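Long-range contact in fiber protein 2 (Fowl adenovirus 1, PDB 2VTW), which probably binds a host receptor through its trimeric C-terminal head, attaching the virion to its target cell: residues M57-A69 with A174-T186. Numbering follows the deposited sequence.
Sequences MGTRPTGAVNENA and ASAGLFNPTVNGT
Arg60 reaches into the two successive type I turns, Gly177–Asn180 and Asn180–Val183, and bonds to two of their carbonyls, Leu178 O and Val183 O. End-on, NH1 and NH2 both donate to Val183 O, at 3.0 Å from NH1, with the oxygen in the guanidinium plane. NH1 also donates to Leu178 O, a more bent bond (136° at the hydrogen) that meets this carbonyl from above its plane. The bend at chi3 (-76°) brings the guanidinium against Pro181, whose CA lies over the centre of one face. Asn180 OD1 accepts from Thr182 N, an Asx turn at the start of the second turn, and also from Thr182 OG1. Glu67 OE2 accepts from Gly63 N, at the helix N-cap.

Apolar packing centres on Phe179 and Pro181. Met57 CE touches the Phe179 ring at CD1, 3.7 Å away, and also Leu178 CG; Phe72 of strand 71-76 packs on both Leu178 and Phe179, while Phe29 meets the Phe179 ring edge-to-face. The Glu67 CG methylene rests on Pro181 CD.

Backbone and water complete the join: at the ring edge, Ala69 O lies 3.3 Å from Phe179 CD2, Glu67 CA points its hydrogen at Phe179 O (3.4 Å), and one water donates to Glu67 O and Ala69 O while accepting from Gly177 N and Phe179 N. Two loops at one end of the head's β-sandwich are thus joined by side-chain packing together with bonds to main-chain carbonyls; the partial negative charge of Leu178 O and Val183 O probably helps stabilise the arginine's positive charge.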
# COMPACT_ATOMS: atom_id res chain seq x y z
N MET A 57 1.11 -15.90 -25.81
CA MET A 57 1.94 -16.27 -24.66
C MET A 57 2.84 -17.48 -24.94
O MET A 57 3.79 -17.74 -24.19
CB MET A 57 1.06 -16.51 -23.40
CG MET A 57 0.28 -17.81 -23.38
SD MET A 57 -0.93 -17.98 -22.05
CE MET A 57 0.07 -18.66 -20.72
N GLY A 58 2.54 -18.23 -26.01
CA GLY A 58 3.32 -19.39 -26.39
C GLY A 58 2.75 -20.71 -25.93
O GLY A 58 1.62 -20.77 -25.47
N THR A 59 3.57 -21.75 -26.03
CA THR A 59 3.14 -23.14 -25.91
C THR A 59 2.84 -23.54 -24.48
O THR A 59 3.69 -23.40 -23.58
CB THR A 59 4.23 -24.13 -26.51
OG1 THR A 59 4.32 -23.95 -27.93
CG2 THR A 59 3.90 -25.61 -26.21
N ARG A 60 1.63 -24.05 -24.26
CA ARG A 60 1.27 -24.56 -22.95
C ARG A 60 1.31 -26.07 -22.98
O ARG A 60 0.37 -26.71 -23.47
CB ARG A 60 -0.09 -24.01 -22.50
CG ARG A 60 -0.01 -22.51 -22.16
CD ARG A 60 -1.35 -21.92 -21.86
NE ARG A 60 -2.15 -21.70 -23.06
CZ ARG A 60 -3.44 -21.40 -23.05
NH1 ARG A 60 -4.09 -21.26 -21.90
NH2 ARG A 60 -4.09 -21.23 -24.20
N PRO A 61 2.42 -26.66 -22.50
CA PRO A 61 2.44 -28.11 -22.33
C PRO A 61 1.18 -28.64 -21.66
O PRO A 61 0.70 -28.06 -20.69
CB PRO A 61 3.65 -28.36 -21.41
CG PRO A 61 4.29 -27.03 -21.17
CD PRO A 61 3.70 -26.05 -22.13
N THR A 62 0.67 -29.75 -22.19
CA THR A 62 -0.39 -30.50 -21.53
C THR A 62 0.21 -31.25 -20.34
O THR A 62 1.43 -31.24 -20.13
CB THR A 62 -1.05 -31.53 -22.50
OG1 THR A 62 -0.14 -32.61 -22.76
CG2 THR A 62 -1.46 -30.86 -23.82
N GLY A 63 -0.66 -31.92 -19.57
CA GLY A 63 -0.27 -32.62 -18.35
C GLY A 63 -0.86 -31.89 -17.16
O GLY A 63 -0.86 -30.66 -17.11
N ALA A 64 -1.38 -32.66 -16.19
CA ALA A 64 -2.01 -32.10 -15.00
C ALA A 64 -1.09 -31.09 -14.31
O ALA A 64 -1.47 -29.94 -14.08
CB ALA A 64 -2.41 -33.20 -14.03
N VAL A 65 0.13 -31.51 -13.99
CA VAL A 65 1.08 -30.64 -13.27
C VAL A 65 1.35 -29.31 -13.99
O VAL A 65 1.56 -28.30 -13.33
CB VAL A 65 2.43 -31.37 -12.94
CG1 VAL A 65 3.29 -31.54 -14.21
CG2 VAL A 65 3.19 -30.62 -11.84
N ASN A 66 1.31 -29.30 -15.32
CA ASN A 66 1.56 -28.08 -16.09
C ASN A 66 0.34 -27.16 -16.27
O ASN A 66 0.47 -25.93 -16.23
CB ASN A 66 2.11 -28.43 -17.47
CG ASN A 66 3.47 -29.05 -17.40
OD1 ASN A 66 4.47 -28.36 -17.16
ND2 ASN A 66 3.53 -30.36 -17.61
N GLU A 67 -0.82 -27.78 -16.50
CA GLU A 67 -2.07 -27.06 -16.76
C GLU A 67 -2.71 -26.48 -15.50
O GLU A 67 -3.46 -25.52 -15.58
CB GLU A 67 -3.10 -28.00 -17.41
CG GLU A 67 -2.72 -28.58 -18.76
CD GLU A 67 -3.58 -29.79 -19.16
OE1 GLU A 67 -4.73 -29.91 -18.68
OE2 GLU A 67 -3.09 -30.63 -19.95
N ASN A 68 -2.42 -27.09 -14.36
CA ASN A 68 -3.03 -26.71 -13.08
C ASN A 68 -2.20 -25.72 -12.25
O ASN A 68 -2.52 -25.49 -11.08
CB ASN A 68 -3.30 -27.96 -12.23
CG ASN A 68 -4.34 -28.89 -12.85
OD1 ASN A 68 -4.98 -28.55 -13.86
ND2 ASN A 68 -4.51 -30.07 -12.25
N ALA A 69 -1.14 -25.17 -12.83
CA ALA A 69 -0.29 -24.18 -12.16
C ALA A 69 -1.12 -22.90 -11.99
O ALA A 69 -1.77 -22.47 -12.93
CB ALA A 69 0.97 -23.91 -12.97
N ALA A 174 -6.42 -17.48 -7.92
CA ALA A 174 -7.34 -18.29 -7.08
C ALA A 174 -7.74 -19.58 -7.80
O ALA A 174 -7.95 -20.61 -7.13
CB ALA A 174 -8.58 -17.48 -6.69
N SER A 175 -7.84 -19.51 -9.13
CA SER A 175 -8.27 -20.63 -10.00
C SER A 175 -7.29 -20.93 -11.11
O SER A 175 -6.67 -20.02 -11.68
CB SER A 175 -9.62 -20.30 -10.68
OG SER A 175 -10.65 -20.21 -9.71
N ALA A 176 -7.19 -22.21 -11.45
CA ALA A 176 -6.38 -22.68 -12.58
C ALA A 176 -7.02 -22.26 -13.92
O ALA A 176 -8.25 -22.15 -14.02
CB ALA A 176 -6.16 -24.20 -12.50
N GLY A 177 -6.21 -21.98 -14.92
CA GLY A 177 -6.75 -21.71 -16.25
C GLY A 177 -5.82 -21.05 -17.25
O GLY A 177 -5.87 -21.35 -18.45
N LEU A 178 -4.97 -20.14 -16.76
CA LEU A 178 -4.04 -19.41 -17.61
C LEU A 178 -3.10 -20.35 -18.38
O LEU A 178 -2.66 -20.01 -19.46
CB LEU A 178 -3.21 -18.42 -16.77
CG LEU A 178 -2.26 -17.45 -17.48
CD1 LEU A 178 -2.96 -16.60 -18.54
CD2 LEU A 178 -1.55 -16.55 -16.46
N PHE A 179 -2.81 -21.52 -17.80
CA PHE A 179 -1.82 -22.46 -18.35
C PHE A 179 -2.43 -23.77 -18.87
O PHE A 179 -1.71 -24.71 -19.20
CB PHE A 179 -0.75 -22.72 -17.28
CG PHE A 179 -0.11 -21.44 -16.80
CD1 PHE A 179 0.63 -20.66 -17.68
CD2 PHE A 179 -0.31 -20.99 -15.50
CE1 PHE A 179 1.18 -19.48 -17.28
CE2 PHE A 179 0.24 -19.80 -15.08
CZ PHE A 179 0.98 -19.04 -15.98
N ASN A 180 -3.76 -23.82 -18.94
CA ASN A 180 -4.49 -24.92 -19.53
C ASN A 180 -4.76 -24.58 -21.00
O ASN A 180 -5.47 -23.60 -21.28
CB ASN A 180 -5.79 -25.19 -18.76
CG ASN A 180 -6.59 -26.34 -19.35
OD1 ASN A 180 -6.89 -26.35 -20.53
ND2 ASN A 180 -6.96 -27.31 -18.50
N PRO A 181 -4.20 -25.38 -21.94
CA PRO A 181 -4.25 -25.04 -23.38
C PRO A 181 -5.66 -25.03 -24.01
O PRO A 181 -5.83 -24.50 -25.11
CB PRO A 181 -3.36 -26.11 -24.04
CG PRO A 181 -3.31 -27.26 -23.07
CD PRO A 181 -3.49 -26.65 -21.68
N THR A 182 -6.64 -25.59 -23.32
CA THR A 182 -8.02 -25.58 -23.83
C THR A 182 -8.77 -24.29 -23.44
O THR A 182 -9.83 -24.00 -24.01
CB THR A 182 -8.80 -26.83 -23.39
OG1 THR A 182 -9.04 -26.79 -21.98
CG2 THR A 182 -8.00 -28.09 -23.72
N VAL A 183 -8.21 -23.52 -22.50
CA VAL A 183 -8.79 -22.25 -22.04
C VAL A 183 -8.17 -21.08 -22.77
O VAL A 183 -6.96 -20.99 -22.86
CB VAL A 183 -8.56 -22.04 -20.54
CG1 VAL A 183 -9.00 -20.63 -20.11
CG2 VAL A 183 -9.29 -23.11 -19.75
N ASN A 184 -9.00 -20.17 -23.28
CA ASN A 184 -8.52 -19.07 -24.10
C ASN A 184 -9.04 -17.71 -23.66
O ASN A 184 -10.07 -17.62 -22.98
CB ASN A 184 -8.90 -19.32 -25.56
CG ASN A 184 -8.03 -20.39 -26.20
OD1 ASN A 184 -8.49 -21.50 -26.51
ND2 ASN A 184 -6.74 -20.07 -26.40
N GLY A 185 -8.34 -16.66 -24.07
CA GLY A 185 -8.72 -15.30 -23.74
C GLY A 185 -7.55 -14.58 -23.12
O GLY A 185 -6.40 -14.95 -23.33
N THR A 186 -7.86 -13.53 -22.36
CA THR A 186 -6.85 -12.65 -21.75
C THR A 186 -7.15 -12.36 -20.27
O THR A 186 -8.30 -12.47 -19.82
CB THR A 186 -6.71 -11.29 -22.52
OG1 THR A 186 -7.79 -10.40 -22.19
CG2 THR A 186 -6.64 -11.50 -24.05
O HOH W 1 -3.03 -23.21 -26.42
O HOH W 2 0.93 -25.51 -19.67
O HOH W 3 -3.60 -22.92 -15.06